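Local coordinates for actinorhodin polyketide putative beta-ketoacyl synthase 2 (PDB 1TQY), which probably serves as the chain length factor, a ketosynthase-like protein that acts in assembling the polyketide chain of the antibiotic actinorhodin, at residues 225-230 / 366-371; 302-307 / 331-336; 360-365 / 378-383. All coordinates share one frame; numbering follows the deposited sequence.

Contact 1. Residues 225-230 / 366-371; sequences PFDERA and AGVTSV
D227 holds CG anti to its backbone N (chi1 -172°), which brings its carboxylate across to the backbone of 366-371, and S370 sets OG between its own N and carbonyl carbon (chi1 68°), placing the hydroxyl alongside the side chain of E228. The carboxylate is the hub. Its OD1 takes two consecutive amides: T369 N reaches it nearly along the C-O axis at 2.8 Å, while S370 N, 3.0 Å from the same D227 OD1, comes from above the carboxylate plane, 43° out of it. The other oxygen, D227 OD2, uses its anti lone pair to accept R229 N at 2.6 Å, closing an Asx turn that overlaps the type I turn of 227-230. A water donates to D227 OD2 over 2.7 Å and is hydrogen-bonded to T369 OG1 as well, so it spans the two segments beside the direct bonds.

Next to the carboxylate the two backbones bond directly, E228 N donating to S370 O at 2.9 Å. The methylene of E228 is pressed against the serine hydroxyl, with CG only 3.0 Å from S370 OG. V368 spreads its two methyls, CG1 against CB and OD1 of D227 and CG2 against the carbonyl oxygen of P225. F226 O, which is buried and lacks a hydrogen-bond partner, meets the CA of V371 at 3.5 Å and lies close to both methyls of that valine. F226 itself sends its ring away, toward helix 310-324.

R221 completes the site with a salt bridge to D227 OD1. Held by three backbone amides, a water and an arginine, the buried carboxylate would be expected to stay ionised, and it fixes two irregular loops to each other mainly through polar bonds, with V368 and V371 packing beside them.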
loop_
_atom_site.group_PDB
_atom_site.type_symbol
_atom_site.label_atom_id
_atom_site.label_comp_id
_atom_site.label_asym_id
_atom_site.label_seq_id
_atom_site.Cartn_x
_atom_site.Cartn_y
_atom_site.Cartn_z
ATOM N N PRO B 225 -21.896 -17.453 -3.523
ATOM C CA PRO B 225 -20.668 -18.154 -3.913
ATOM C C PRO B 225 -20.805 -19.681 -3.861
ATOM O O PRO B 225 -21.297 -20.238 -2.880
ATOM C CB PRO B 225 -19.634 -17.621 -2.915
ATOM C CG PRO B 225 -20.457 -17.341 -1.691
ATOM C CD PRO B 225 -21.685 -16.666 -2.296
ATOM N N PHE B 226 -20.377 -20.335 -4.936
ATOM C CA PHE B 226 -20.421 -21.792 -5.068
ATOM C C PHE B 226 -21.812 -22.356 -5.378
ATOM O O PHE B 226 -21.981 -23.569 -5.485
ATOM C CB PHE B 226 -19.839 -22.476 -3.817
ATOM C CG PHE B 226 -18.383 -22.153 -3.566
ATOM C CD1 PHE B 226 -17.983 -21.559 -2.376
ATOM C CD2 PHE B 226 -17.421 -22.402 -4.541
ATOM C CE1 PHE B 226 -16.643 -21.227 -2.153
ATOM C CE2 PHE B 226 -16.080 -22.074 -4.331
ATOM C CZ PHE B 226 -15.693 -21.480 -3.140
ATOM N N ASP B 227 -22.804 -21.480 -5.528
ATOM C CA ASP B 227 -24.159 -21.922 -5.867
ATOM C C ASP B 227 -24.295 -21.926 -7.386
ATOM O O ASP B 227 -23.704 -21.079 -8.070
ATOM C CB ASP B 227 -25.196 -20.966 -5.281
ATOM C CG ASP B 227 -26.611 -21.476 -5.440
ATOM O OD1 ASP B 227 -27.189 -21.983 -4.452
ATOM O OD2 ASP B 227 -27.148 -21.378 -6.560
ATOM N N GLU B 228 -25.082 -22.853 -7.925
ATOM C CA GLU B 228 -25.243 -22.903 -9.376
ATOM C C GLU B 228 -25.863 -21.625 -9.923
ATOM O O GLU B 228 -25.726 -21.330 -11.104
ATOM C CB GLU B 228 -26.079 -24.115 -9.788
ATOM C CG GLU B 228 -27.473 -24.144 -9.228
ATOM C CD GLU B 228 -28.289 -25.270 -9.833
ATOM O OE1 GLU B 228 -27.787 -26.419 -9.855
ATOM O OE2 GLU B 228 -29.427 -25.001 -10.281
ATOM N N ARG B 229 -26.531 -20.859 -9.065
ATOM C CA ARG B 229 -27.135 -19.603 -9.504
ATOM C C ARG B 229 -26.213 -18.381 -9.282
ATOM O O ARG B 229 -26.643 -17.243 -9.452
ATOM C CB ARG B 229 -28.477 -19.367 -8.792
ATOM C CG ARG B 229 -29.581 -20.387 -9.113
ATOM C CD ARG B 229 -29.948 -20.407 -10.601
ATOM N NE ARG B 229 -31.006 -21.374 -10.902
ATOM C CZ ARG B 229 -32.272 -21.257 -10.505
ATOM N NH1 ARG B 229 -32.647 -20.206 -9.789
ATOM N NH2 ARG B 229 -33.166 -22.191 -10.825
ATOM N N ALA B 230 -24.958 -18.617 -8.899
ATOM C CA ALA B 230 -24.011 -17.522 -8.680
ATOM C C ALA B 230 -24.070 -16.559 -9.859
ATOM O O ALA B 230 -23.988 -16.982 -11.012
ATOM C CB ALA B 230 -22.592 -18.070 -8.539
ATOM N N ALA B 366 -24.727 -18.498 4.232
ATOM C CA ALA B 366 -26.113 -18.104 3.988
ATOM C C ALA B 366 -26.436 -18.006 2.496
ATOM O O ALA B 366 -25.541 -17.800 1.675
ATOM C CB ALA B 366 -26.386 -16.750 4.650
ATOM N N GLY B 367 -27.718 -18.165 2.156
ATOM C CA GLY B 367 -28.172 -18.042 0.777
ATOM C C GLY B 367 -28.040 -19.225 -0.166
ATOM O O GLY B 367 -29.022 -19.647 -0.782
ATOM N N VAL B 368 -26.817 -19.729 -0.299
ATOM C CA VAL B 368 -26.523 -20.865 -1.164
ATOM C C VAL B 368 -27.449 -22.029 -0.833
ATOM O O VAL B 368 -27.632 -22.360 0.339
ATOM C CB VAL B 368 -25.058 -21.319 -0.969
ATOM C CG1 VAL B 368 -24.701 -22.433 -1.955
ATOM C CG2 VAL B 368 -24.134 -20.127 -1.141
ATOM N N THR B 369 -28.037 -22.638 -1.860
ATOM C CA THR B 369 -28.934 -23.774 -1.667
ATOM C C THR B 369 -28.525 -24.971 -2.517
ATOM O O THR B 369 -28.791 -26.107 -2.139
ATOM C CB THR B 369 -30.390 -23.415 -2.013
ATOM O OG1 THR B 369 -30.457 -22.984 -3.379
ATOM C CG2 THR B 369 -30.896 -22.300 -1.107
ATOM N N SER B 370 -27.902 -24.741 -3.672
ATOM C CA SER B 370 -27.467 -25.879 -4.491
ATOM C C SER B 370 -26.067 -25.712 -5.062
ATOM O O SER B 370 -25.815 -24.882 -5.934
ATOM C CB SER B 370 -28.470 -26.190 -5.620
ATOM O OG SER B 370 -28.527 -25.175 -6.600
ATOM N N VAL B 371 -25.157 -26.522 -4.542
ATOM C CA VAL B 371 -23.772 -26.494 -4.968
ATOM C C VAL B 371 -23.533 -27.545 -6.054
ATOM O O VAL B 371 -23.799 -28.731 -5.850
ATOM C CB VAL B 371 -22.831 -26.770 -3.769
ATOM C CG1 VAL B 371 -21.384 -26.829 -4.226
ATOM C CG2 VAL B 371 -23.014 -25.679 -2.717
HETATM O O HOH W 1 -29.592 -22.134 -5.790
#

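Contact 2. Residues 302-307 / 331-336; sequences VFADGA and VTVPKT
The beta-alpha-beta unit made of strand 301-303, helix 310-324 and strand 330-332 brings V302 and F303 beside V331 and T332 as parallel neighbours. T332 N donates to V302 O at 3.0 Å, and A304 N returns the bond to T332 O at 3.2 Å, just where both strands end.

On one face of this pair, methyl CG2 of T332 sits over the ring of F303, 3.7 Å from its centroid and 6° off the normal, a clear CH-pi contact. The threonine torsion (chi1 -175°) turns OG1 anti to N, which sets CG2 between N and the carbonyl carbon, over the ring, while OG1 bonds to A363 O. The two side chains run side by side, and P334 crosses the phenylalanine at about a right angle, its CG 3.7 Å from F303 CE2; helix 345-359 packs on this aromatic too. Further along, CB of A304 touches both V331 CG1, 3.8 Å away, and V333 CG2.

Past the strands, K335 bends its chain at its far end to bring NZ to the carbonyls of A304 and D305. NZ donates to D305 O at 3.0 Å from well above that carbonyl plane, and more weakly to A304 O at 3.2 Å. Its charge is met by D349, while D305 pairs with R340.

This is the beta-alpha-beta crossover, a unit that the thiolase-like fold of ketosynthases is built from.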
loop_
_atom_site.group_PDB
_atom_site.type_symbol
_atom_site.label_atom_id
_atom_site.label_comp_id
_atom_site.label_asym_id
_atom_site.label_seq_id
_atom_site.Cartn_x
_atom_site.Cartn_y
_atom_site.Cartn_z
ATOM N N VAL B 302 -11.983 -24.611 5.981
ATOM C CA VAL B 302 -11.474 -23.648 5.025
ATOM C C VAL B 302 -12.458 -22.511 4.778
ATOM O O VAL B 302 -13.585 -22.735 4.314
ATOM C CB VAL B 302 -11.171 -24.328 3.682
ATOM C CG1 VAL B 302 -10.701 -23.305 2.673
ATOM C CG2 VAL B 302 -10.135 -25.419 3.882
ATOM N N PHE B 303 -12.046 -21.298 5.131
ATOM C CA PHE B 303 -12.862 -20.117 4.891
ATOM C C PHE B 303 -12.455 -19.638 3.513
ATOM O O PHE B 303 -11.468 -18.927 3.355
ATOM C CB PHE B 303 -12.582 -19.040 5.934
ATOM C CG PHE B 303 -13.316 -19.254 7.210
ATOM C CD1 PHE B 303 -12.980 -20.309 8.044
ATOM C CD2 PHE B 303 -14.383 -18.430 7.556
ATOM C CE1 PHE B 303 -13.702 -20.549 9.208
ATOM C CE2 PHE B 303 -15.114 -18.662 8.717
ATOM C CZ PHE B 303 -14.774 -19.723 9.547
ATOM N N ALA B 304 -13.227 -20.056 2.517
ATOM C CA ALA B 304 -12.975 -19.741 1.114
ATOM C C ALA B 304 -13.169 -18.279 0.737
ATOM O O ALA B 304 -13.947 -17.561 1.366
ATOM C CB ALA B 304 -13.869 -20.620 0.242
ATOM N N ASP B 305 -12.465 -17.849 -0.303
ATOM C CA ASP B 305 -12.579 -16.480 -0.768
ATOM C C ASP B 305 -14.043 -16.211 -1.158
ATOM O O ASP B 305 -14.572 -15.130 -0.895
ATOM C CB ASP B 305 -11.626 -16.259 -1.955
ATOM C CG ASP B 305 -11.788 -14.891 -2.600
ATOM O OD1 ASP B 305 -11.500 -13.862 -1.944
ATOM O OD2 ASP B 305 -12.198 -14.862 -3.774
ATOM N N GLY B 306 -14.700 -17.200 -1.764
ATOM C CA GLY B 306 -16.099 -17.047 -2.141
ATOM C C GLY B 306 -16.371 -15.918 -3.108
ATOM O O GLY B 306 -17.093 -14.966 -2.789
ATOM N N ALA B 307 -15.811 -16.028 -4.307
ATOM C CA ALA B 307 -15.967 -14.993 -5.329
ATOM C C ALA B 307 -17.403 -14.696 -5.757
ATOM O O ALA B 307 -17.729 -13.552 -6.081
ATOM C CB ALA B 307 -15.134 -15.356 -6.550
ATOM N N VAL B 331 -15.999 -26.503 4.043
ATOM C CA VAL B 331 -15.714 -25.213 3.441
ATOM C C VAL B 331 -16.866 -24.310 3.832
ATOM O O VAL B 331 -18.005 -24.761 3.933
ATOM C CB VAL B 331 -15.650 -25.280 1.898
ATOM C CG1 VAL B 331 -15.427 -23.876 1.328
ATOM C CG2 VAL B 331 -14.526 -26.204 1.459
ATOM N N THR B 332 -16.577 -23.038 4.068
ATOM C CA THR B 332 -17.631 -22.105 4.426
ATOM C C THR B 332 -17.335 -20.702 3.916
ATOM O O THR B 332 -16.181 -20.332 3.700
ATOM C CB THR B 332 -17.882 -22.095 5.957
ATOM O OG1 THR B 332 -19.011 -21.259 6.236
ATOM C CG2 THR B 332 -16.680 -21.550 6.706
ATOM N N VAL B 333 -18.395 -19.929 3.704
ATOM C CA VAL B 333 -18.265 -18.571 3.199
ATOM C C VAL B 333 -19.228 -17.650 3.951
ATOM O O VAL B 333 -20.282 -17.278 3.435
ATOM C CB VAL B 333 -18.577 -18.526 1.678
ATOM C CG1 VAL B 333 -18.400 -17.122 1.133
ATOM C CG2 VAL B 333 -17.661 -19.501 0.942
ATOM N N PRO B 334 -18.877 -17.272 5.191
ATOM C CA PRO B 334 -19.758 -16.391 5.966
ATOM C C PRO B 334 -19.962 -15.011 5.342
ATOM O O PRO B 334 -20.969 -14.358 5.603
ATOM C CB PRO B 334 -19.066 -16.327 7.326
ATOM C CG PRO B 334 -18.373 -17.663 7.409
ATOM C CD PRO B 334 -17.776 -17.777 6.029
ATOM N N LYS B 335 -19.022 -14.567 4.512
ATOM C CA LYS B 335 -19.165 -13.252 3.901
ATOM C C LYS B 335 -20.461 -13.117 3.101
ATOM O O LYS B 335 -20.796 -12.026 2.630
ATOM C CB LYS B 335 -17.955 -12.904 3.024
ATOM C CG LYS B 335 -17.681 -13.851 1.867
ATOM C CD LYS B 335 -16.575 -13.295 0.959
ATOM C CE LYS B 335 -15.228 -13.193 1.691
ATOM N NZ LYS B 335 -14.674 -14.557 2.030
ATOM N N THR B 336 -21.191 -14.215 2.940
ATOM C CA THR B 336 -22.464 -14.153 2.237
ATOM C C THR B 336 -23.414 -13.273 3.056
ATOM O O THR B 336 -24.402 -12.753 2.533
ATOM C CB THR B 336 -23.095 -15.556 2.075
ATOM O OG1 THR B 336 -23.039 -16.255 3.327
ATOM C CG2 THR B 336 -22.351 -16.363 1.014
#

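Contact 3. Residues 360-365 / 378-383; sequences GVIAPT and DLVLGE
T365 grips the carbonyl of V380 twice, once through its backbone and once through its side chain. T365 N donates to V380 O at 2.8 Å, and T365 OG1 donates to that same V380 O at 3.0 Å; the first donor is tilted 21° from the carbonyl plane and the second 28°. With CG2 anti to its backbone N, the threonine (chi1 -54°) keeps OG1 beside that nitrogen, and both donors can reach one acceptor. OG1 has a further partner in V333 N, and it also bonds to T332 OG1, which ties the site to the end of strand 330-332. A longer, weak bond from G382 N to T365 O, 3.4 Å, completes a single bridge centred on T365 and L381.

Apolar groups close in around these bonds. L381 bends its end back so that CD2 lies 3.7 Å from T365 CB, and L379 CD2 meets T365 OG1 at 3.9 Å from the flank. P364 presses its ring on the backbone beyond V380: its CB is 3.3 Å from G382 O and 3.5 Å from E383 O. V380 points into the partner segment, where its CG2 meets I362 CG2 at 3.9 Å, and its CG1 lies against P364. I362 and V380 both continue onto T332.

A buried carbonyl oxygen that takes two donors from one residue is well satisfied in its apolar setting, and the double grip limits rotation of the threonine hydroxyl, which is then placed to receive the amide of V333.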
loop_
_atom_site.group_PDB
_atom_site.type_symbol
_atom_site.label_atom_id
_atom_site.label_comp_id
_atom_site.label_asym_id
_atom_site.label_seq_id
_atom_site.Cartn_x
_atom_site.Cartn_y
_atom_site.Cartn_z
ATOM N N GLY B 360 -15.948 -23.491 19.029
ATOM C CA GLY B 360 -16.130 -24.885 18.659
ATOM C C GLY B 360 -17.171 -25.165 17.579
ATOM O O GLY B 360 -17.603 -26.308 17.423
ATOM N N VAL B 361 -17.579 -24.138 16.833
ATOM C CA VAL B 361 -18.559 -24.308 15.763
ATOM C C VAL B 361 -18.137 -23.578 14.491
ATOM O O VAL B 361 -17.518 -22.514 14.552
ATOM C CB VAL B 361 -19.954 -23.783 16.171
ATOM C CG1 VAL B 361 -20.488 -24.579 17.353
ATOM C CG2 VAL B 361 -19.873 -22.298 16.515
ATOM N N ILE B 362 -18.468 -24.154 13.338
ATOM C CA ILE B 362 -18.133 -23.531 12.058
ATOM C C ILE B 362 -19.250 -22.601 11.594
ATOM O O ILE B 362 -20.376 -23.041 11.359
ATOM C CB ILE B 362 -17.888 -24.592 10.950
ATOM C CG1 ILE B 362 -16.722 -25.507 11.359
ATOM C CG2 ILE B 362 -17.580 -23.894 9.619
ATOM C CD1 ILE B 362 -16.450 -26.661 10.399
ATOM N N ALA B 363 -18.929 -21.315 11.463
ATOM C CA ALA B 363 -19.888 -20.307 11.003
ATOM C C ALA B 363 -20.429 -20.811 9.666
ATOM O O ALA B 363 -19.664 -21.190 8.792
ATOM C CB ALA B 363 -19.180 -18.976 10.821
ATOM N N PRO B 364 -21.755 -20.815 9.488
ATOM C CA PRO B 364 -22.369 -21.294 8.246
ATOM C C PRO B 364 -22.383 -20.316 7.074
ATOM O O PRO B 364 -22.026 -19.146 7.216
ATOM C CB PRO B 364 -23.779 -21.648 8.691
ATOM C CG PRO B 364 -24.085 -20.535 9.656
ATOM C CD PRO B 364 -22.788 -20.453 10.474
ATOM N N THR B 365 -22.788 -20.816 5.908
ATOM C CA THR B 365 -22.882 -19.995 4.706
ATOM C C THR B 365 -24.365 -19.756 4.458
ATOM O O THR B 365 -25.158 -20.697 4.477
ATOM C CB THR B 365 -22.291 -20.707 3.474
ATOM O OG1 THR B 365 -20.955 -21.133 3.766
ATOM C CG2 THR B 365 -22.272 -19.762 2.276
ATOM N N ASP B 378 -17.407 -29.631 0.328
ATOM C CA ASP B 378 -18.318 -29.889 1.435
ATOM C C ASP B 378 -18.640 -28.527 2.057
ATOM O O ASP B 378 -17.962 -28.101 2.987
ATOM C CB ASP B 378 -17.641 -30.811 2.460
ATOM C CG ASP B 378 -18.499 -31.045 3.701
ATOM O OD1 ASP B 378 -19.724 -30.803 3.649
ATOM O OD2 ASP B 378 -17.950 -31.487 4.729
ATOM N N LEU B 379 -19.656 -27.838 1.534
ATOM C CA LEU B 379 -20.038 -26.514 2.050
ATOM C C LEU B 379 -20.910 -26.567 3.295
ATOM O O LEU B 379 -21.839 -27.362 3.365
ATOM C CB LEU B 379 -20.804 -25.707 0.997
ATOM C CG LEU B 379 -20.136 -24.522 0.296
ATOM C CD1 LEU B 379 -21.228 -23.694 -0.386
ATOM C CD2 LEU B 379 -19.375 -23.658 1.285
ATOM N N VAL B 380 -20.611 -25.710 4.269
ATOM C CA VAL B 380 -21.406 -25.645 5.489
ATOM C C VAL B 380 -22.542 -24.652 5.246
ATOM O O VAL B 380 -22.320 -23.444 5.180
ATOM C CB VAL B 380 -20.571 -25.160 6.687
ATOM C CG1 VAL B 380 -21.430 -25.176 7.940
ATOM C CG2 VAL B 380 -19.355 -26.072 6.885
ATOM N N LEU B 381 -23.760 -25.167 5.119
ATOM C CA LEU B 381 -24.922 -24.332 4.854
ATOM C C LEU B 381 -25.971 -24.365 5.957
ATOM O O LEU B 381 -26.074 -25.337 6.703
ATOM C CB LEU B 381 -25.580 -24.762 3.541
ATOM C CG LEU B 381 -24.693 -24.816 2.298
ATOM C CD1 LEU B 381 -25.447 -25.510 1.161
ATOM C CD2 LEU B 381 -24.282 -23.423 1.897
ATOM N N GLY B 382 -26.749 -23.292 6.052
ATOM C CA GLY B 382 -27.795 -23.228 7.058
ATOM C C GLY B 382 -27.336 -22.991 8.485
ATOM O O GLY B 382 -27.075 -21.859 8.887
ATOM N N GLU B 383 -27.239 -24.065 9.258
ATOM C CA GLU B 383 -26.834 -23.967 10.651
ATOM C C GLU B 383 -25.331 -24.172 10.854
ATOM O O GLU B 383 -24.655 -24.791 10.030
ATOM C CB GLU B 383 -27.623 -24.987 11.484
ATOM C CG GLU B 383 -29.155 -24.839 11.389
ATOM C CD GLU B 383 -29.655 -23.436 11.737
ATOM O OE1 GLU B 383 -29.269 -22.899 12.808
ATOM O OE2 GLU B 383 -30.443 -22.869 10.940
#

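Overall arrangement
Along the chain, 225-230 comes first and is met only much later by 366-371, so contact 1 closes a long loop that contains contact 2 entirely. Contact 2 closes its own short loop through helix 310-324, joining strands 301-303 and 330-332. After helix 345-359 the chain opens contact 3 at 360-365, passes directly into 366-371 to finish contact 1, and reaches 378-383 to finish contact 3; contacts 1 and 3 therefore cross. Strand 378-379 lies beside 330-332, linking contact 3 to contact 2, while T336 bonds to A366 and L379 packs on V371 and F226. Together they join the loop at 225-230 to the neighbouring strands 301-303, 330-332 and 378-379.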